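Local atomic coordinates of N-acetylglucosamine 2-epimerase (Xylella fastidiosa, PDB entry 3GT5), a protein that probably isomerises or epimerises a sugar or sugar derivative, possibly an N-acylglucosamine. Residues A[111-116]-A[175-180]; A[181-186]-A[258-263]; A[318-323]-A[384-389]. All blocks are in the same frame, centred on the assembly; numbering follows the deposited sequence.

Interaction 1: A[111-116]-A[175-180]; sequences HCYGLA and NMHMCE
H177, the ring that meets Y113 across this contact, is fixed through both of its nitrogens. Its ND1 donates a nearly straight hydrogen bond (165°) to E180 OE1 at 2.7 Å, close to the imidazole plane, while NE2 bonds at 3.1 Å to a water that also lies 2.8 Å from Y113 OH. The water thus joins two neighbouring helices, 112-127 and 172-189, of the alpha/alpha barrel expected for this family. The axes of 112-116 and 175-180 are nearly parallel, approaching to 8.4 Å and differing in direction by 16°. Beside the water the two rings meet obliquely, with Y113 CE1 3.5 Å from H177 CD2 and the planes inclined by 64°. The methyl CE of M176 sits over one face of the imidazole, and F240 and F117 pack on Y113. The other oxygen of E180, OE2, is hydrogen-bonded to Y377 OH, so the carboxylate that orients H177 is itself held in place. On the backbone side A116 points its CB at the H177-M178 peptide, 3.7 Å from H177 C, a small side chain consistent with the close approach here. M178 starts out with CG anti to the backbone N, then bends at chi2 and chi3. This fold of the chain brings its methyl against the 112-116 turn, where CE lies 3.6 Å from A116 N and 3.9 Å from C112 SG.

Interaction 2: A[181-186]-A[258-263]; sequences AMLAAY and LILDRY
I259 is the first residue of 258-263 to touch the other helix, setting CG2 3.9 Å from L183 CD1. With CG1 anti to the carbonyl carbon (chi1 -65°), it is the short CG2 branch that faces L183. The two helices involved, 172-189 and 247-263, are neighbours in an alpha/alpha barrel; the axes of 181-186 and 258-263 come within 11.2 Å, with directions 31° apart. Across this spacing large side chains bridge the gap, and L183 is the central one, with its two methyls serving different partners. While CD1 goes to I259, CD2 meets the next residue, L260, whose CD2 is 3.5 Å away; these two leucine side chains cross at about a right angle. One turn further on, Y263 completes the row. L183 CD2 reaches the edge of its ring near CD2, and Y186 comes over one face, directing its own ring edge there in a T-shaped pair with centroids 5.4 Å apart and planes at 68°. Y263 OH is hydrogen-bonded to E187 OE2, the residue after Y186, a second tie to helix 172-189 that helps to fix the ring receiving Y186. Beyond the aromatic pair the contact turns polar: a water lies 2.7 Å from Y186 OH and donates a hydrogen bond to the backbone carbonyl Y263 O at 3.1 Å.

Interaction 3: A[318-323]-A[384-389]; sequences AAALLA and HEVLNV
The carboxylate of E385 lies between L321 and N388, which approach it from opposite sides of its plane. From one side L321 brings its methyl CD1 to 4.0 Å from E385 OE2. From the other, N388 ND2 donates a nearly straight bond (171°) of 3.1 Å to the same oxygen, coming from well above the carboxylate plane although E385 OE2 lies close to the plane of the N388 amide. R262 NH2 forms a salt bridge with this OE2 as well, so the charge placed beside a leucine has a cationic partner. E385 gets there by a bend at chi2 (52°), which turns the carboxylate toward N388, further along the chain, while CG meets L321 CD1 at 3.9 Å. The second methyl of L321 turns to V389: CD2 and V389 CG1 are 3.3 Å apart, tighter than ordinary carbon contact, with the two side chains crossing at about a right angle. One residue earlier, A320 supplies only a methyl, and V386 receives it between its branches, CG1 and CG2 each standing 3.9 Å from A320 CB. Around this patch Y335 of helix 329-346 and L11 of helix 8-22 also pack on V386. A mainly apolar seam with a paired charge at its margin, joining helix 309-326 to the C-terminal part of helix 377-387 and the residues that follow, is in keeping with the alpha/alpha barrel of the N-acylglucosamine 2-epimerase family.

In the fold
The three contacts follow one another along the chain and around the helical barrel. Interactions 1 and 2 share helix 172-189, their centres 14 Å apart, and they meet directly where A116 O packs 3.2 Å from A181 CB. Interaction 2 joins interaction 3, again 14 Å away between centres, through the salt bridge from R262 NH2 to E385 OE2 at 2.8 Å, flanked by I259 CD1 at 3.6 Å from E385 OE1. Interactions 1 and 3 do not touch, their nearest atoms being about 8 Å apart. Even so, Y377 OH, at the start of helix 377-387, is hydrogen-bonded to E180 OE2, joining that helix to interaction 1.

Interaction 1: A[111-116]-A[175-180]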
loop_
_atom_site.group_PDB
_atom_site.type_symbol
_atom_site.label_atom_id
_atom_site.label_comp_id
_atom_site.label_asym_id
_atom_site.label_seq_id
_atom_site.Cartn_x
_atom_site.Cartn_y
_atom_site.Cartn_z
ATOM N N HIS A 111 -12.029 -9.947 -3.785
ATOM C CA HIS A 111 -11.542 -9.177 -2.656
ATOM C C HIS A 111 -11.586 -7.708 -2.951
ATOM O O HIS A 111 -11.033 -7.264 -3.926
ATOM C CB HIS A 111 -10.101 -9.589 -2.352
ATOM C CG HIS A 111 -10.006 -10.854 -1.581
ATOM N ND1 HIS A 111 -10.319 -10.937 -0.240
ATOM C CD2 HIS A 111 -9.631 -12.097 -1.963
ATOM C CE1 HIS A 111 -10.125 -12.177 0.174
ATOM N NE2 HIS A 111 -9.706 -12.902 -0.853
ATOM N N CYS A 112 -12.227 -6.939 -2.091
ATOM C CA CYS A 112 -12.196 -5.481 -2.204
ATOM C C CYS A 112 -10.751 -4.969 -2.206
ATOM O O CYS A 112 -10.444 -3.995 -2.893
ATOM C CB CYS A 112 -12.947 -4.864 -1.039
ATOM S SG CYS A 112 -13.233 -3.113 -1.379
ATOM N N TYR A 113 -9.884 -5.607 -1.413
ATOM C CA TYR A 113 -8.468 -5.245 -1.381
ATOM C C TYR A 113 -7.872 -5.292 -2.796
ATOM O O TYR A 113 -7.141 -4.379 -3.212
ATOM C CB TYR A 113 -7.756 -6.203 -0.418
ATOM C CG TYR A 113 -6.329 -5.845 -0.094
ATOM C CD1 TYR A 113 -5.976 -5.298 1.149
ATOM C CD2 TYR A 113 -5.309 -6.058 -1.056
ATOM C CE1 TYR A 113 -4.680 -4.983 1.435
ATOM C CE2 TYR A 113 -4.033 -5.738 -0.774
ATOM C CZ TYR A 113 -3.712 -5.201 0.464
ATOM O OH TYR A 113 -2.412 -4.879 0.773
ATOM N N GLY A 114 -8.217 -6.346 -3.529
ATOM C CA GLY A 114 -7.877 -6.523 -4.951
ATOM C C GLY A 114 -8.354 -5.413 -5.847
ATOM O O GLY A 114 -7.571 -4.818 -6.603
ATOM N N LEU A 115 -9.627 -5.060 -5.732
ATOM C CA LEU A 115 -10.172 -3.964 -6.517
ATOM C C LEU A 115 -9.547 -2.584 -6.227
ATOM O O LEU A 115 -9.514 -1.738 -7.119
ATOM C CB LEU A 115 -11.696 -3.906 -6.355
ATOM C CG LEU A 115 -12.349 -5.164 -6.927
ATOM C CD1 LEU A 115 -13.795 -5.189 -6.475
ATOM C CD2 LEU A 115 -12.212 -5.112 -8.445
ATOM N N ALA A 116 -9.107 -2.320 -4.980
ATOM C CA ALA A 116 -8.392 -1.077 -4.665
ATOM C C ALA A 116 -7.132 -1.021 -5.546
ATOM O O ALA A 116 -6.867 0.002 -6.219
ATOM C CB ALA A 116 -8.022 -1.031 -3.215
ATOM N N ASN A 175 -10.424 -0.600 2.752
ATOM C CA ASN A 175 -10.923 0.766 2.711
ATOM C C ASN A 175 -9.796 1.780 2.685
ATOM O O ASN A 175 -9.875 2.824 2.032
ATOM C CB ASN A 175 -11.904 0.963 3.867
ATOM C CG ASN A 175 -13.248 0.348 3.545
ATOM O OD1 ASN A 175 -14.007 0.920 2.772
ATOM N ND2 ASN A 175 -13.541 -0.856 4.103
ATOM N N MET A 176 -8.723 1.482 3.421
ATOM C CA MET A 176 -7.503 2.308 3.425
ATOM C C MET A 176 -6.849 2.347 2.035
ATOM O O MET A 176 -6.546 3.438 1.504
ATOM C CB MET A 176 -6.505 1.762 4.455
ATOM C CG MET A 176 -5.286 2.640 4.709
ATOM S SD MET A 176 -3.948 1.787 5.735
ATOM C CE MET A 176 -3.599 0.531 4.560
ATOM N N HIS A 177 -6.676 1.169 1.420
ATOM C CA HIS A 177 -6.135 1.121 0.069
ATOM C C HIS A 177 -7.090 1.707 -0.939
ATOM O O HIS A 177 -6.640 2.246 -1.943
ATOM C CB HIS A 177 -5.644 -0.262 -0.296
ATOM C CG HIS A 177 -4.420 -0.635 0.474
ATOM N ND1 HIS A 177 -3.213 0.002 0.273
ATOM C CD2 HIS A 177 -4.222 -1.521 1.481
ATOM C CE1 HIS A 177 -2.318 -0.496 1.112
ATOM N NE2 HIS A 177 -2.902 -1.428 1.843
ATOM N N MET A 178 -8.395 1.575 -0.705
ATOM C CA MET A 178 -9.369 2.202 -1.597
ATOM C C MET A 178 -9.297 3.738 -1.492
ATOM O O MET A 178 -9.438 4.411 -2.490
ATOM C CB MET A 178 -10.801 1.688 -1.357
ATOM C CG MET A 178 -11.782 2.020 -2.516
ATOM S SD MET A 178 -11.354 1.304 -4.122
ATOM C CE MET A 178 -11.801 -0.387 -3.709
ATOM N N CYS A 179 -9.056 4.294 -0.306
ATOM C CA CYS A 179 -8.876 5.750 -0.156
ATOM C C CYS A 179 -7.671 6.189 -0.998
ATOM O O CYS A 179 -7.755 7.148 -1.786
ATOM C CB CYS A 179 -8.737 6.145 1.324
ATOM S SG CYS A 179 -8.313 7.842 1.649
ATOM N N GLU A 180 -6.561 5.450 -0.871
ATOM C CA GLU A 180 -5.366 5.666 -1.681
ATOM C C GLU A 180 -5.652 5.608 -3.189
ATOM O O GLU A 180 -5.174 6.501 -3.940
ATOM C CB GLU A 180 -4.334 4.591 -1.299
ATOM C CG GLU A 180 -3.098 4.523 -2.155
ATOM C CD GLU A 180 -2.313 3.193 -1.920
ATOM O OE1 GLU A 180 -2.854 2.270 -1.234
ATOM O OE2 GLU A 180 -1.165 3.035 -2.414
HETATM O O HOH W 1 -1.545 -3.868 3.237
#

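Interaction 2: A[181-186]-A[258-263]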
loop_
_atom_site.group_PDB
_atom_site.type_symbol
_atom_site.label_atom_id
_atom_site.label_comp_id
_atom_site.label_asym_id
_atom_site.label_seq_id
_atom_site.Cartn_x
_atom_site.Cartn_y
_atom_site.Cartn_z
ATOM N N ALA A 181 -6.416 4.586 -3.630
ATOM C CA ALA A 181 -6.758 4.420 -5.044
ATOM C C ALA A 181 -7.653 5.530 -5.524
ATOM O O ALA A 181 -7.487 5.985 -6.664
ATOM C CB ALA A 181 -7.441 3.045 -5.332
ATOM N N MET A 182 -8.565 5.999 -4.655
ATOM C CA MET A 182 -9.468 7.075 -5.030
ATOM C C MET A 182 -8.740 8.404 -5.183
ATOM O O MET A 182 -9.053 9.175 -6.103
ATOM C CB MET A 182 -10.667 7.180 -4.093
ATOM C CG MET A 182 -11.654 6.028 -4.226
ATOM S SD MET A 182 -12.489 5.843 -5.869
ATOM C CE MET A 182 -13.380 4.273 -5.516
ATOM N N LEU A 183 -7.729 8.645 -4.330
ATOM C CA LEU A 183 -6.866 9.794 -4.488
ATOM C C LEU A 183 -6.094 9.746 -5.812
ATOM O O LEU A 183 -6.031 10.750 -6.539
ATOM C CB LEU A 183 -5.915 9.938 -3.305
ATOM C CG LEU A 183 -6.525 10.361 -1.974
ATOM C CD1 LEU A 183 -5.568 10.073 -0.773
ATOM C CD2 LEU A 183 -6.964 11.826 -2.018
ATOM N N ALA A 184 -5.508 8.591 -6.135
ATOM C CA ALA A 184 -4.833 8.398 -7.427
ATOM C C ALA A 184 -5.781 8.624 -8.621
ATOM O O ALA A 184 -5.387 9.236 -9.626
ATOM C CB ALA A 184 -4.232 7.025 -7.501
ATOM N N ALA A 185 -7.024 8.136 -8.493
ATOM C CA ALA A 185 -8.046 8.240 -9.554
ATOM C C ALA A 185 -8.369 9.721 -9.790
ATOM O O ALA A 185 -8.543 10.166 -10.961
ATOM C CB ALA A 185 -9.303 7.446 -9.162
ATOM N N TYR A 186 -8.482 10.467 -8.689
ATOM C CA TYR A 186 -8.723 11.908 -8.762
ATOM C C TYR A 186 -7.562 12.630 -9.438
ATOM O O TYR A 186 -7.765 13.487 -10.302
ATOM C CB TYR A 186 -8.931 12.512 -7.389
ATOM C CG TYR A 186 -8.951 14.026 -7.385
ATOM C CD1 TYR A 186 -10.019 14.717 -7.930
ATOM C CD2 TYR A 186 -7.887 14.771 -6.847
ATOM C CE1 TYR A 186 -10.038 16.125 -7.940
ATOM C CE2 TYR A 186 -7.921 16.174 -6.844
ATOM C CZ TYR A 186 -8.993 16.830 -7.393
ATOM O OH TYR A 186 -9.017 18.215 -7.358
ATOM N N LEU A 258 -2.804 13.623 4.943
ATOM C CA LEU A 258 -2.010 14.776 4.492
ATOM C C LEU A 258 -2.058 14.951 2.949
ATOM O O LEU A 258 -1.941 16.071 2.453
ATOM C CB LEU A 258 -0.554 14.706 4.980
ATOM C CG LEU A 258 -0.299 15.338 6.356
ATOM C CD1 LEU A 258 -0.280 16.904 6.345
ATOM C CD2 LEU A 258 -1.272 14.861 7.370
ATOM N N ILE A 259 -2.263 13.883 2.222
ATOM C CA ILE A 259 -2.502 13.991 0.765
ATOM C C ILE A 259 -3.908 14.594 0.561
ATOM O O ILE A 259 -4.080 15.484 -0.257
ATOM C CB ILE A 259 -2.370 12.651 0.059
ATOM C CG1 ILE A 259 -0.920 12.142 0.161
ATOM C CG2 ILE A 259 -2.784 12.791 -1.441
ATOM C CD1 ILE A 259 -0.708 10.724 -0.311
ATOM N N LEU A 260 -4.885 14.167 1.351
ATOM C CA LEU A 260 -6.216 14.774 1.260
ATOM C C LEU A 260 -6.169 16.266 1.547
ATOM O O LEU A 260 -6.862 17.051 0.887
ATOM C CB LEU A 260 -7.196 14.099 2.195
ATOM C CG LEU A 260 -7.745 12.775 1.676
ATOM C CD1 LEU A 260 -8.225 11.908 2.849
ATOM C CD2 LEU A 260 -8.901 13.001 0.664
ATOM N N ASP A 261 -5.331 16.659 2.515
ATOM C CA ASP A 261 -5.222 18.058 2.963
ATOM C C ASP A 261 -4.668 18.980 1.859
ATOM O O ASP A 261 -4.856 20.222 1.881
ATOM C CB ASP A 261 -4.341 18.096 4.205
ATOM C CG ASP A 261 -4.037 19.498 4.698
ATOM O OD1 ASP A 261 -4.907 20.120 5.337
ATOM O OD2 ASP A 261 -2.882 19.969 4.485
ATOM N N ARG A 262 -3.925 18.392 0.957
ATOM C CA ARG A 262 -3.431 19.054 -0.243
ATOM C C ARG A 262 -4.555 19.438 -1.227
ATOM O O ARG A 262 -4.457 20.472 -1.927
ATOM C CB ARG A 262 -2.394 18.137 -0.896
ATOM C CG ARG A 262 -1.354 18.766 -1.749
ATOM C CD ARG A 262 -0.524 17.656 -2.461
ATOM N NE ARG A 262 0.399 17.013 -1.522
ATOM C CZ ARG A 262 0.925 15.791 -1.617
ATOM N NH1 ARG A 262 0.633 14.966 -2.608
ATOM N NH2 ARG A 262 1.753 15.387 -0.671
ATOM N N TYR A 263 -5.605 18.614 -1.297
ATOM C CA TYR A 263 -6.660 18.757 -2.304
ATOM C C TYR A 263 -7.980 19.262 -1.732
ATOM O O TYR A 263 -8.863 19.700 -2.491
ATOM C CB TYR A 263 -6.902 17.416 -3.008
ATOM C CG TYR A 263 -5.708 16.896 -3.750
ATOM C CD1 TYR A 263 -5.037 17.681 -4.670
ATOM C CD2 TYR A 263 -5.236 15.610 -3.514
ATOM C CE1 TYR A 263 -3.937 17.208 -5.328
ATOM C CE2 TYR A 263 -4.146 15.131 -4.177
ATOM C CZ TYR A 263 -3.500 15.927 -5.065
ATOM O OH TYR A 263 -2.424 15.412 -5.695
HETATM O O HOH W 2 -7.964 19.801 -5.428
#

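Interaction 3: A[318-323]-A[384-389]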
loop_
_atom_site.group_PDB
_atom_site.type_symbol
_atom_site.label_atom_id
_atom_site.label_comp_id
_atom_site.label_asym_id
_atom_site.label_seq_id
_atom_site.Cartn_x
_atom_site.Cartn_y
_atom_site.Cartn_z
ATOM N N ALA A 318 4.887 9.544 5.814
ATOM C CA ALA A 318 4.045 10.319 6.706
ATOM C C ALA A 318 4.843 11.422 7.447
ATOM O O ALA A 318 4.390 12.526 7.517
ATOM C CB ALA A 318 3.331 9.397 7.707
ATOM N N ALA A 319 6.031 11.085 7.962
ATOM C CA ALA A 319 6.860 12.042 8.719
ATOM C C ALA A 319 7.250 13.225 7.851
ATOM O O ALA A 319 7.164 14.353 8.302
ATOM C CB ALA A 319 8.094 11.339 9.303
ATOM N N ALA A 320 7.617 12.987 6.608
ATOM C CA ALA A 320 7.972 14.066 5.679
ATOM C C ALA A 320 6.758 14.994 5.413
ATOM O O ALA A 320 6.885 16.242 5.444
ATOM C CB ALA A 320 8.583 13.460 4.342
ATOM N N LEU A 321 5.586 14.394 5.124
ATOM C CA LEU A 321 4.376 15.197 4.918
ATOM C C LEU A 321 3.973 16.022 6.179
ATOM O O LEU A 321 3.616 17.186 6.055
ATOM C CB LEU A 321 3.217 14.351 4.371
ATOM C CG LEU A 321 3.382 13.709 2.980
ATOM C CD1 LEU A 321 2.069 13.144 2.438
ATOM C CD2 LEU A 321 3.917 14.665 2.018
ATOM N N LEU A 322 4.073 15.420 7.366
ATOM C CA LEU A 322 3.729 16.068 8.626
ATOM C C LEU A 322 4.701 17.195 8.904
ATOM O O LEU A 322 4.268 18.263 9.298
ATOM C CB LEU A 322 3.769 15.076 9.774
ATOM C CG LEU A 322 2.540 14.153 9.767
ATOM C CD1 LEU A 322 2.779 12.837 10.514
ATOM C CD2 LEU A 322 1.378 14.947 10.379
ATOM N N ALA A 323 5.982 16.947 8.673
ATOM C CA ALA A 323 7.031 17.983 8.829
ATOM C C ALA A 323 6.779 19.197 7.944
ATOM O O ALA A 323 6.892 20.355 8.420
ATOM C CB ALA A 323 8.448 17.392 8.568
ATOM N N HIS A 384 8.540 8.430 -3.907
ATOM C CA HIS A 384 7.804 9.284 -4.855
ATOM C C HIS A 384 6.972 10.294 -4.095
ATOM O O HIS A 384 6.866 11.462 -4.508
ATOM C CB HIS A 384 6.874 8.485 -5.781
ATOM C CG HIS A 384 7.578 7.637 -6.803
ATOM N ND1 HIS A 384 8.320 8.167 -7.839
ATOM C CD2 HIS A 384 7.609 6.293 -6.976
ATOM C CE1 HIS A 384 8.768 7.186 -8.613
ATOM N NE2 HIS A 384 8.373 6.035 -8.096
ATOM N N GLU A 385 6.367 9.869 -2.986
ATOM C CA GLU A 385 5.576 10.784 -2.185
ATOM C C GLU A 385 6.458 11.886 -1.562
ATOM O O GLU A 385 6.073 13.035 -1.582
ATOM C CB GLU A 385 4.774 10.078 -1.072
ATOM C CG GLU A 385 3.680 10.992 -0.452
ATOM C CD GLU A 385 2.777 11.618 -1.523
ATOM O OE1 GLU A 385 2.191 10.859 -2.368
ATOM O OE2 GLU A 385 2.711 12.886 -1.548
ATOM N N VAL A 386 7.630 11.535 -1.039
ATOM C CA VAL A 386 8.502 12.551 -0.443
ATOM C C VAL A 386 8.961 13.519 -1.517
ATOM O O VAL A 386 9.089 14.724 -1.229
ATOM C CB VAL A 386 9.689 11.973 0.303
ATOM C CG1 VAL A 386 10.532 13.111 0.964
ATOM C CG2 VAL A 386 9.191 10.966 1.365
ATOM N N LEU A 387 9.131 13.030 -2.747
ATOM C CA LEU A 387 9.496 13.906 -3.865
ATOM C C LEU A 387 8.440 14.995 -4.148
ATOM O O LEU A 387 8.781 16.028 -4.715
ATOM C CB LEU A 387 9.787 13.137 -5.152
ATOM C CG LEU A 387 11.168 12.441 -5.092
ATOM C CD1 LEU A 387 11.307 11.374 -6.165
ATOM C CD2 LEU A 387 12.371 13.477 -5.061
ATOM N N ASN A 388 7.196 14.776 -3.750
ATOM C CA ASN A 388 6.170 15.820 -3.852
ATOM C C ASN A 388 6.331 17.012 -2.905
ATOM O O ASN A 388 5.662 18.029 -3.102
ATOM C CB ASN A 388 4.772 15.223 -3.628
ATOM C CG ASN A 388 4.296 14.370 -4.772
ATOM O OD1 ASN A 388 4.716 14.553 -5.913
ATOM N ND2 ASN A 388 3.407 13.411 -4.474
ATOM N N VAL A 389 7.169 16.916 -1.876
ATOM C CA VAL A 389 7.317 18.006 -0.918
ATOM C C VAL A 389 8.738 18.525 -0.807
ATOM O O VAL A 389 8.998 19.348 0.039
ATOM C CB VAL A 389 6.807 17.626 0.516
ATOM C CG1 VAL A 389 5.328 17.223 0.477
ATOM C CG2 VAL A 389 7.667 16.501 1.151
#